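Local coordinates for cytochrome C3, A dimeric class III c-type cytochrome (Desulfovibrio gigas, PDB 1GYO), which probably transfers electrons through four covalently bound c-type hemes in each subunit of a disulfide-linked dimer, at residues A[5-10]-A[24-29]; A[13-18]-A[57-62]. One frame throughout, in Å; residues are numbered along the deposited sequence. Where two conformers were deposited one is given.

In the fold
From the N terminus, strand 6-9 follows the short strand 2-3. The next loop holds 13-18, and strand 24-27 then returns antiparallel to strand 6-9. Interaction 1 brings two short strands together, closes the long loop between them and ends at His28, one of the two axial ligands of a heme. Interaction 2 takes residues 13-18, inside that loop, and joins them to the loop 57-62 between helices 36-39 and 68-72. The segments alternate along the chain, so the two contacts cross rather than nest. Their centres lie about 18 Å apart, yet they touch where Thr10 packs on Pro17. Together they tie the two-stranded sheet and its connecting loop to two different hemes of the class III fold.

Interaction 1. Residues A[5-10]-A[24-29]; sequences CKVVIT and VEMSHA. With HEC (heme c), chain C.
Strands 6-9 and 24-27 pair antiparallel, Val7 with Met26 and Ile9 with Val24 as hydrogen-bonded pairs, their axes 4.6 Å apart at closest approach. Val7 N donates to Met26 O at 2.9 Å, and Ile9 N to Val24 O at 2.8 Å. Next to the Lys6-Ser27 pair, His28 N makes a weak hydrogen bond to Cys5 O. Val7, Ile9, Met26 and Val24 face the heme side. There Val7 CG2 lies 3.8 Å from Met26 CB. Met26 CG is anti to the backbone N (chi1 -167°), and bends farther along bring SD to within 3.5 Å of the heme meso carbon CHD. The methyl CE of Met26 sits over the centre of one face of the His28 ring. Val7 CG1 comes to the edge of that ring, near CE1. His28 NE2 binds the heme iron at 2.0 Å; His40 is the other axial ligand. ND1 of His28 is hydrogen-bonded to Pro4 O. On the other face, Lys6 NZ and Glu25 OE2 form a salt bridge of 2.8 Å in one of the two conformers of Lys6, with the amine above the carboxylate plane. Cys5 is disulfide-bonded to Cys46 of the second subunit, which places the strand pair at the dimer junction. The apolar packing and the bond to Pro4 should fix the rotation of the ligand ring, and the bond to a carbonyl would probably make the imidazole a stronger electron donor to iron.

Interaction 2. Residues A[13-18]-A[57-62]; sequences EGEDPH and IDRDDR. With HEC (heme c), chain F.
A bend at chi3 (82°) turns the guanidinium of Arg59 between the backbone of 13-18 and a heme propionate. The His18 ring, with CG anti to the backbone N (chi1 -166°), reaches the same heme. Arg59 meets the carbonyl of Asp16 end-on, NH1 at 2.9 Å and NH2 at 3.0 Å from Asp16 O. That oxygen lies in the guanidinium plane and takes both bonds. On the neighbouring edge Arg59 NE donates to propionate O2A at 2.9 Å, an almost straight bond of 175°, while NH2 reaches O1A at 2.8 Å. NH2 therefore serves both carbonyl and carboxylate. The heme methyl CMA lies 3.8 Å above the His18 ring plane, offset toward the rim, and over one face of the Arg62 guanidinium. ND1 of His18 accepts from the backbone of Arg20 and Phe21. Helix 68-72 adds Phe68 beside Arg59 and Tyr69 beside Arg62. Four hydrogen bonds, an end-on pair to one carbonyl oxygen and a side-on pair to the carboxylate, should fix the orientation of the guanidinium. Arg59 joins the two loops and ties both to the propionate of heme 4. Its positive charge probably stabilises the ionised propionate and may influence the potential of that heme.

Interaction 1. Residues A[5-10]-A[24-29]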
loop_
_atom_site.group_PDB
_atom_site.type_symbol
_atom_site.label_atom_id
_atom_site.label_comp_id
_atom_site.label_asym_id
_atom_site.label_seq_id
_atom_site.Cartn_x
_atom_site.Cartn_y
_atom_site.Cartn_z
ATOM N N CYS A 5 7.016 -6.421 -8.354
ATOM C CA CYS A 5 5.956 -6.476 -9.357
ATOM C C CYS A 5 5.505 -7.899 -9.604
ATOM O O CYS A 5 4.307 -8.036 -9.866
ATOM C CB CYS A 5 6.407 -5.755 -10.632
ATOM S SG CYS A 5 6.456 -3.933 -10.382
ATOM N N LYS A 6 6.403 -8.875 -9.491
ATOM C CA LYS A 6 5.976 -10.287 -9.563
ATOM C C LYS A 6 6.647 -11.023 -8.412
ATOM O O LYS A 6 7.835 -10.784 -8.179
ATOM C CB LYS A 6 6.282 -10.919 -10.916
ATOM C CG LYS A 6 5.793 -12.343 -11.064
ATOM C CD LYS A 6 6.461 -13.086 -12.225
ATOM C CE LYS A 6 6.024 -12.509 -13.552
ATOM N NZ LYS A 6 6.092 -13.493 -14.678
ATOM N N VAL A 7 5.893 -11.869 -7.745
ATOM C CA VAL A 7 6.345 -12.689 -6.646
ATOM C C VAL A 7 6.162 -14.158 -7.060
ATOM O O VAL A 7 5.229 -14.493 -7.771
ATOM C CB VAL A 7 5.658 -12.428 -5.281
ATOM C CG1 VAL A 7 5.920 -10.993 -4.782
ATOM C CG2 VAL A 7 4.171 -12.645 -5.330
ATOM N N VAL A 8 7.054 -15.005 -6.599
ATOM C CA VAL A 8 6.853 -16.449 -6.748
ATOM C C VAL A 8 6.581 -17.002 -5.366
ATOM O O VAL A 8 7.347 -16.827 -4.405
ATOM C CB VAL A 8 8.089 -17.148 -7.336
ATOM C CG1 VAL A 8 7.796 -18.638 -7.430
ATOM C CG2 VAL A 8 8.443 -16.496 -8.682
ATOM N N ILE A 9 5.415 -17.581 -5.225
ATOM C CA ILE A 9 4.887 -18.095 -4.012
ATOM C C ILE A 9 5.158 -19.616 -4.002
ATOM O O ILE A 9 4.839 -20.280 -4.975
ATOM C CB ILE A 9 3.395 -17.795 -3.862
ATOM C CG1 ILE A 9 3.045 -16.345 -4.130
ATOM C CG2 ILE A 9 2.922 -18.227 -2.446
ATOM C CD1 ILE A 9 1.535 -16.099 -4.263
ATOM N N THR A 10 5.722 -20.090 -2.912
ATOM C CA THR A 10 5.964 -21.550 -2.830
ATOM C C THR A 10 5.727 -22.039 -1.400
ATOM O O THR A 10 5.105 -21.327 -0.603
ATOM C CB THR A 10 7.300 -21.897 -3.440
ATOM O OG1 THR A 10 7.466 -23.341 -3.566
ATOM C CG2 THR A 10 8.389 -21.328 -2.554
ATOM N N VAL A 24 3.576 -20.750 -7.561
ATOM C CA VAL A 24 2.577 -19.913 -8.235
ATOM C C VAL A 24 3.104 -18.480 -8.310
ATOM O O VAL A 24 3.591 -17.959 -7.305
ATOM C CB VAL A 24 1.235 -19.890 -7.465
ATOM C CG1 VAL A 24 0.287 -18.851 -8.005
ATOM C CG2 VAL A 24 0.632 -21.308 -7.441
ATOM N N GLU A 25 2.997 -17.860 -9.455
ATOM C CA GLU A 25 3.392 -16.471 -9.608
ATOM C C GLU A 25 2.194 -15.600 -9.357
ATOM O O GLU A 25 1.052 -15.919 -9.713
ATOM C CB GLU A 25 3.906 -16.229 -11.028
ATOM C CG GLU A 25 5.063 -17.087 -11.404
ATOM C CD GLU A 25 5.643 -16.689 -12.779
ATOM O OE1 GLU A 25 6.729 -17.250 -13.025
ATOM O OE2 GLU A 25 5.082 -15.911 -13.576
ATOM N N MET A 26 2.442 -14.443 -8.741
ATOM C CA MET A 26 1.407 -13.446 -8.601
ATOM C C MET A 26 1.979 -12.086 -8.942
ATOM O O MET A 26 3.093 -11.735 -8.554
ATOM C CB MET A 26 0.894 -13.360 -7.167
ATOM C CG MET A 26 -0.382 -12.564 -6.994
ATOM S SD MET A 26 -0.514 -11.720 -5.412
ATOM C CE MET A 26 0.601 -10.421 -5.727
ATOM N N SER A 27 1.190 -11.334 -9.708
ATOM C CA SER A 27 1.611 -9.990 -10.113
ATOM C C SER A 27 0.969 -8.945 -9.249
ATOM O O SER A 27 -0.257 -8.788 -9.219
ATOM C CB SER A 27 1.201 -9.777 -11.563
ATOM O OG SER A 27 1.442 -8.378 -11.867
ATOM N N HIS A 28 1.787 -8.167 -8.529
ATOM C CA HIS A 28 1.223 -6.982 -7.851
ATOM C C HIS A 28 0.709 -5.977 -8.869
ATOM O O HIS A 28 -0.266 -5.294 -8.619
ATOM C CB HIS A 28 2.229 -6.297 -6.932
ATOM C CG HIS A 28 2.388 -6.901 -5.561
ATOM N ND1 HIS A 28 3.461 -7.676 -5.224
ATOM C CD2 HIS A 28 1.644 -6.826 -4.437
ATOM C CE1 HIS A 28 3.340 -8.024 -3.910
ATOM N NE2 HIS A 28 2.246 -7.524 -3.421
ATOM N N ALA A 29 1.356 -5.883 -10.040
ATOM C CA ALA A 29 0.899 -4.943 -11.067
ATOM C C ALA A 29 -0.525 -5.242 -11.505
ATOM O O ALA A 29 -1.371 -4.343 -11.575
ATOM C CB ALA A 29 1.862 -4.991 -12.275
HETATM FE FE HEC C . 1.627 -7.769 -1.518
HETATM C CHA HEC C . 4.301 -9.835 -1.140
HETATM C CHB HEC C . 3.467 -5.177 -0.338
HETATM C CHC HEC C . -0.850 -5.650 -2.352
HETATM C CHD HEC C . -0.338 -10.397 -2.166
HETATM N NA HEC C . 3.517 -7.546 -0.905
HETATM C C1A HEC C . 4.504 -8.506 -0.831
HETATM C C2A HEC C . 5.741 -7.950 -0.329
HETATM C C3A HEC C . 5.490 -6.638 -0.074
HETATM C C4A HEC C . 4.116 -6.389 -0.432
HETATM C CMA HEC C . 6.428 -5.595 0.475
HETATM C CAA HEC C . 7.019 -8.688 -0.162
HETATM C CBA HEC C . 7.148 -9.517 1.092
HETATM C CGA HEC C . 8.379 -10.415 1.111
HETATM O O1A HEC C . 8.764 -10.944 0.046
HETATM O O2A HEC C . 8.969 -10.599 2.167
HETATM N NB HEC C . 1.345 -5.800 -1.348
HETATM C C1B HEC C . 2.198 -4.869 -0.791
HETATM C C2B HEC C . 1.598 -3.552 -0.802
HETATM C C3B HEC C . 0.378 -3.670 -1.410
HETATM C C4B HEC C . 0.235 -5.072 -1.740
HETATM C CMB HEC C . 2.239 -2.319 -0.241
HETATM C CAB HEC C . -0.630 -2.606 -1.720
HETATM C CBB HEC C . -0.141 -1.481 -2.622
HETATM N NC HEC C . -0.214 -7.983 -2.188
HETATM C C1C HEC C . -1.110 -6.987 -2.516
HETATM C C2C HEC C . -2.358 -7.546 -2.995
HETATM C C3C HEC C . -2.216 -8.887 -2.913
HETATM C C4C HEC C . -0.907 -9.156 -2.388
HETATM C CMC HEC C . -3.536 -6.713 -3.406
HETATM C CAC HEC C . -3.240 -9.962 -3.200
HETATM C CBC HEC C . -3.834 -9.858 -4.613
HETATM N ND HEC C . 1.939 -9.720 -1.651
HETATM C C1D HEC C . 0.959 -10.691 -1.862
HETATM C C2D HEC C . 1.534 -12.006 -1.772
HETATM C C3D HEC C . 2.873 -11.843 -1.612
HETATM C C4D HEC C . 3.105 -10.434 -1.469
HETATM C CMD HEC C . 0.761 -13.310 -1.887
HETATM C CAD HEC C . 3.900 -12.944 -1.543
HETATM C CBD HEC C . 4.056 -13.441 -0.113
HETATM C CGD HEC C . 4.476 -14.861 0.067
HETATM O O1D HEC C . 4.139 -15.419 1.144
HETATM O O2D HEC C . 5.116 -15.463 -0.794
#

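Interaction 2. Residues A[13-18]-A[57-62]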
loop_
_atom_site.group_PDB
_atom_site.type_symbol
_atom_site.label_atom_id
_atom_site.label_comp_id
_atom_site.label_asym_id
_atom_site.label_seq_id
_atom_site.Cartn_x
_atom_site.Cartn_y
_atom_site.Cartn_z
ATOM N N GLU A 13 9.252 -21.478 3.941
ATOM C CA GLU A 13 10.704 -21.459 3.928
ATOM C C GLU A 13 11.295 -22.703 4.557
ATOM O O GLU A 13 10.854 -23.006 5.667
ATOM C CB GLU A 13 11.222 -20.249 4.722
ATOM C CG GLU A 13 12.732 -20.069 4.687
ATOM C CD GLU A 13 13.146 -19.323 3.445
ATOM O OE1 GLU A 13 14.274 -19.505 2.949
ATOM O OE2 GLU A 13 12.299 -18.538 2.952
ATOM N N GLY A 14 12.187 -23.397 3.863
ATOM C CA GLY A 14 12.838 -24.535 4.448
ATOM C C GLY A 14 12.113 -25.833 4.174
ATOM O O GLY A 14 12.709 -26.886 4.458
ATOM N N GLU A 15 10.888 -25.757 3.661
ATOM C CA GLU A 15 10.108 -26.966 3.418
ATOM C C GLU A 15 10.117 -27.315 1.931
ATOM O O GLU A 15 10.359 -26.525 1.035
ATOM C CB GLU A 15 8.652 -26.839 3.897
ATOM C CG GLU A 15 8.647 -26.455 5.400
ATOM C CD GLU A 15 9.037 -27.612 6.301
ATOM O OE1 GLU A 15 9.510 -27.403 7.446
ATOM O OE2 GLU A 15 8.863 -28.762 5.856
ATOM N N ASP A 16 9.845 -28.594 1.670
ATOM C CA ASP A 16 9.819 -29.035 0.300
ATOM C C ASP A 16 8.553 -28.624 -0.451
ATOM O O ASP A 16 7.449 -28.723 0.091
ATOM C CB ASP A 16 9.897 -30.560 0.261
ATOM C CG ASP A 16 11.246 -31.108 0.617
ATOM O OD1 ASP A 16 12.243 -30.363 0.565
ATOM O OD2 ASP A 16 11.195 -32.319 0.928
ATOM N N PRO A 17 8.656 -28.156 -1.686
ATOM C CA PRO A 17 7.478 -27.783 -2.490
ATOM C C PRO A 17 6.624 -28.994 -2.816
ATOM O O PRO A 17 7.113 -30.137 -2.890
ATOM C CB PRO A 17 8.059 -27.252 -3.807
ATOM C CG PRO A 17 9.394 -27.914 -3.852
ATOM C CD PRO A 17 9.895 -27.943 -2.418
ATOM N N HIS A 18 5.346 -28.753 -2.997
ATOM C CA HIS A 18 4.469 -29.792 -3.509
ATOM C C HIS A 18 4.997 -30.308 -4.821
ATOM O O HIS A 18 5.504 -29.479 -5.601
ATOM C CB HIS A 18 3.077 -29.201 -3.672
ATOM C CG HIS A 18 2.083 -30.274 -3.856
ATOM N ND1 HIS A 18 1.870 -30.850 -5.075
ATOM C CD2 HIS A 18 1.300 -30.895 -2.930
ATOM C CE1 HIS A 18 0.950 -31.806 -4.883
ATOM N NE2 HIS A 18 0.598 -31.841 -3.620
ATOM N N ILE A 57 1.540 -21.773 8.021
ATOM C CA ILE A 57 2.599 -22.729 7.934
ATOM C C ILE A 57 2.142 -24.185 7.865
ATOM O O ILE A 57 2.811 -24.974 7.220
ATOM C CB ILE A 57 3.567 -22.585 9.124
ATOM C CG1 ILE A 57 4.073 -21.203 9.353
ATOM C CG2 ILE A 57 4.774 -23.540 8.945
ATOM C CD1 ILE A 57 5.357 -21.258 10.186
ATOM N N ASP A 58 1.068 -24.526 8.547
ATOM C CA ASP A 58 0.696 -25.923 8.688
ATOM C C ASP A 58 0.285 -26.525 7.346
ATOM O O ASP A 58 -0.550 -25.941 6.647
ATOM C CB ASP A 58 -0.505 -26.065 9.627
ATOM C CG ASP A 58 -0.970 -27.505 9.626
ATOM O OD1 ASP A 58 -0.177 -28.416 9.887
ATOM O OD2 ASP A 58 -2.118 -27.805 9.267
ATOM N N ARG A 59 0.794 -27.674 7.008
ATOM C CA ARG A 59 0.445 -28.414 5.798
ATOM C C ARG A 59 -0.083 -29.784 6.152
ATOM O O ARG A 59 -0.226 -30.628 5.257
ATOM C CB ARG A 59 1.672 -28.486 4.877
ATOM C CG ARG A 59 2.031 -27.096 4.342
ATOM C CD ARG A 59 3.434 -27.111 3.786
ATOM N NE ARG A 59 3.490 -27.637 2.425
ATOM C CZ ARG A 59 4.582 -28.021 1.803
ATOM N NH1 ARG A 59 5.774 -28.058 2.414
ATOM N NH2 ARG A 59 4.531 -28.416 0.542
ATOM N N ASP A 60 -0.442 -30.028 7.405
ATOM C CA ASP A 60 -0.943 -31.349 7.777
ATOM C C ASP A 60 -2.318 -31.659 7.206
ATOM O O ASP A 60 -2.655 -32.837 7.059
ATOM C CB ASP A 60 -1.010 -31.496 9.291
ATOM C CG ASP A 60 0.293 -31.504 10.046
ATOM O OD1 ASP A 60 1.326 -31.550 9.368
ATOM O OD2 ASP A 60 0.215 -31.507 11.299
ATOM N N ASP A 61 -3.106 -30.644 6.936
ATOM C CA ASP A 61 -4.431 -30.765 6.310
ATOM C C ASP A 61 -4.641 -29.599 5.395
ATOM O O ASP A 61 -3.742 -28.777 5.228
ATOM C CB ASP A 61 -5.532 -30.940 7.382
ATOM C CG ASP A 61 -5.787 -29.735 8.221
ATOM O OD1 ASP A 61 -5.714 -28.574 7.752
ATOM O OD2 ASP A 61 -6.009 -29.945 9.424
ATOM N N ARG A 62 -5.812 -29.565 4.755
ATOM C CA ARG A 62 -6.192 -28.453 3.877
ATOM C C ARG A 62 -7.408 -27.739 4.449
ATOM O O ARG A 62 -8.137 -27.102 3.709
ATOM C CB ARG A 62 -6.491 -28.977 2.458
ATOM C CG ARG A 62 -5.253 -29.556 1.795
ATOM C CD ARG A 62 -5.586 -29.914 0.340
ATOM N NE ARG A 62 -4.403 -30.557 -0.300
ATOM C CZ ARG A 62 -4.429 -31.059 -1.512
ATOM N NH1 ARG A 62 -5.557 -30.960 -2.219
ATOM N NH2 ARG A 62 -3.353 -31.637 -1.974
HETATM FE FE HEC F . -3.555 -23.891 -5.522
HETATM C CHA HEC F . -0.787 -24.116 -3.537
HETATM C CHB HEC F . -4.007 -27.204 -5.278
HETATM C CHC HEC F . -6.370 -23.642 -7.409
HETATM C CHD HEC F . -3.026 -20.593 -5.886
HETATM N NA HEC F . -2.560 -25.363 -4.630
HETATM C C1A HEC F . -1.430 -25.302 -3.843
HETATM C C2A HEC F . -1.019 -26.613 -3.418
HETATM C C3A HEC F . -1.918 -27.490 -3.933
HETATM C C4A HEC F . -2.883 -26.710 -4.671
HETATM C CMA HEC F . -1.942 -28.991 -3.815
HETATM C CAA HEC F . 0.217 -26.917 -2.620
HETATM C CBA HEC F . -0.039 -27.113 -1.149
HETATM C CGA HEC F . 1.189 -27.471 -0.349
HETATM O O1A HEC F . 2.301 -27.469 -0.893
HETATM O O2A HEC F . 1.045 -27.767 0.863
HETATM N NB HEC F . -4.935 -25.168 -6.207
HETATM C C1B HEC F . -5.003 -26.514 -5.930
HETATM C C2B HEC F . -6.244 -27.082 -6.420
HETATM C C3B HEC F . -6.941 -26.053 -6.966
HETATM C C4B HEC F . -6.103 -24.879 -6.877
HETATM C CMB HEC F . -6.627 -28.523 -6.237
HETATM C CAB HEC F . -8.360 -26.035 -7.471
HETATM C CBB HEC F . -9.381 -26.247 -6.351
HETATM N NC HEC F . -4.490 -22.421 -6.489
HETATM C C1C HEC F . -5.603 -22.505 -7.314
HETATM C C2C HEC F . -5.854 -21.256 -7.984
HETATM C C3C HEC F . -4.926 -20.378 -7.524
HETATM C C4C HEC F . -4.081 -21.109 -6.601
HETATM C CMC HEC F . -6.961 -21.054 -9.000
HETATM C CAC HEC F . -4.724 -18.945 -7.905
HETATM C CBC HEC F . -5.994 -18.095 -7.972
HETATM N ND HEC F . -2.203 -22.616 -4.802
HETATM C C1D HEC F . -2.162 -21.241 -5.041
HETATM C C2D HEC F . -1.086 -20.633 -4.309
HETATM C C3D HEC F . -0.430 -21.633 -3.662
HETATM C C4D HEC F . -1.125 -22.857 -3.964
HETATM C CMD HEC F . -0.767 -19.157 -4.302
HETATM C CAD HEC F . 0.776 -21.505 -2.771
HETATM C CBD HEC F . 2.087 -21.699 -3.514
HETATM C CGD HEC F . 2.330 -23.143 -3.906
HETATM O O1D HEC F . 2.117 -23.428 -5.126
HETATM O O2D HEC F . 2.675 -23.953 -3.055
#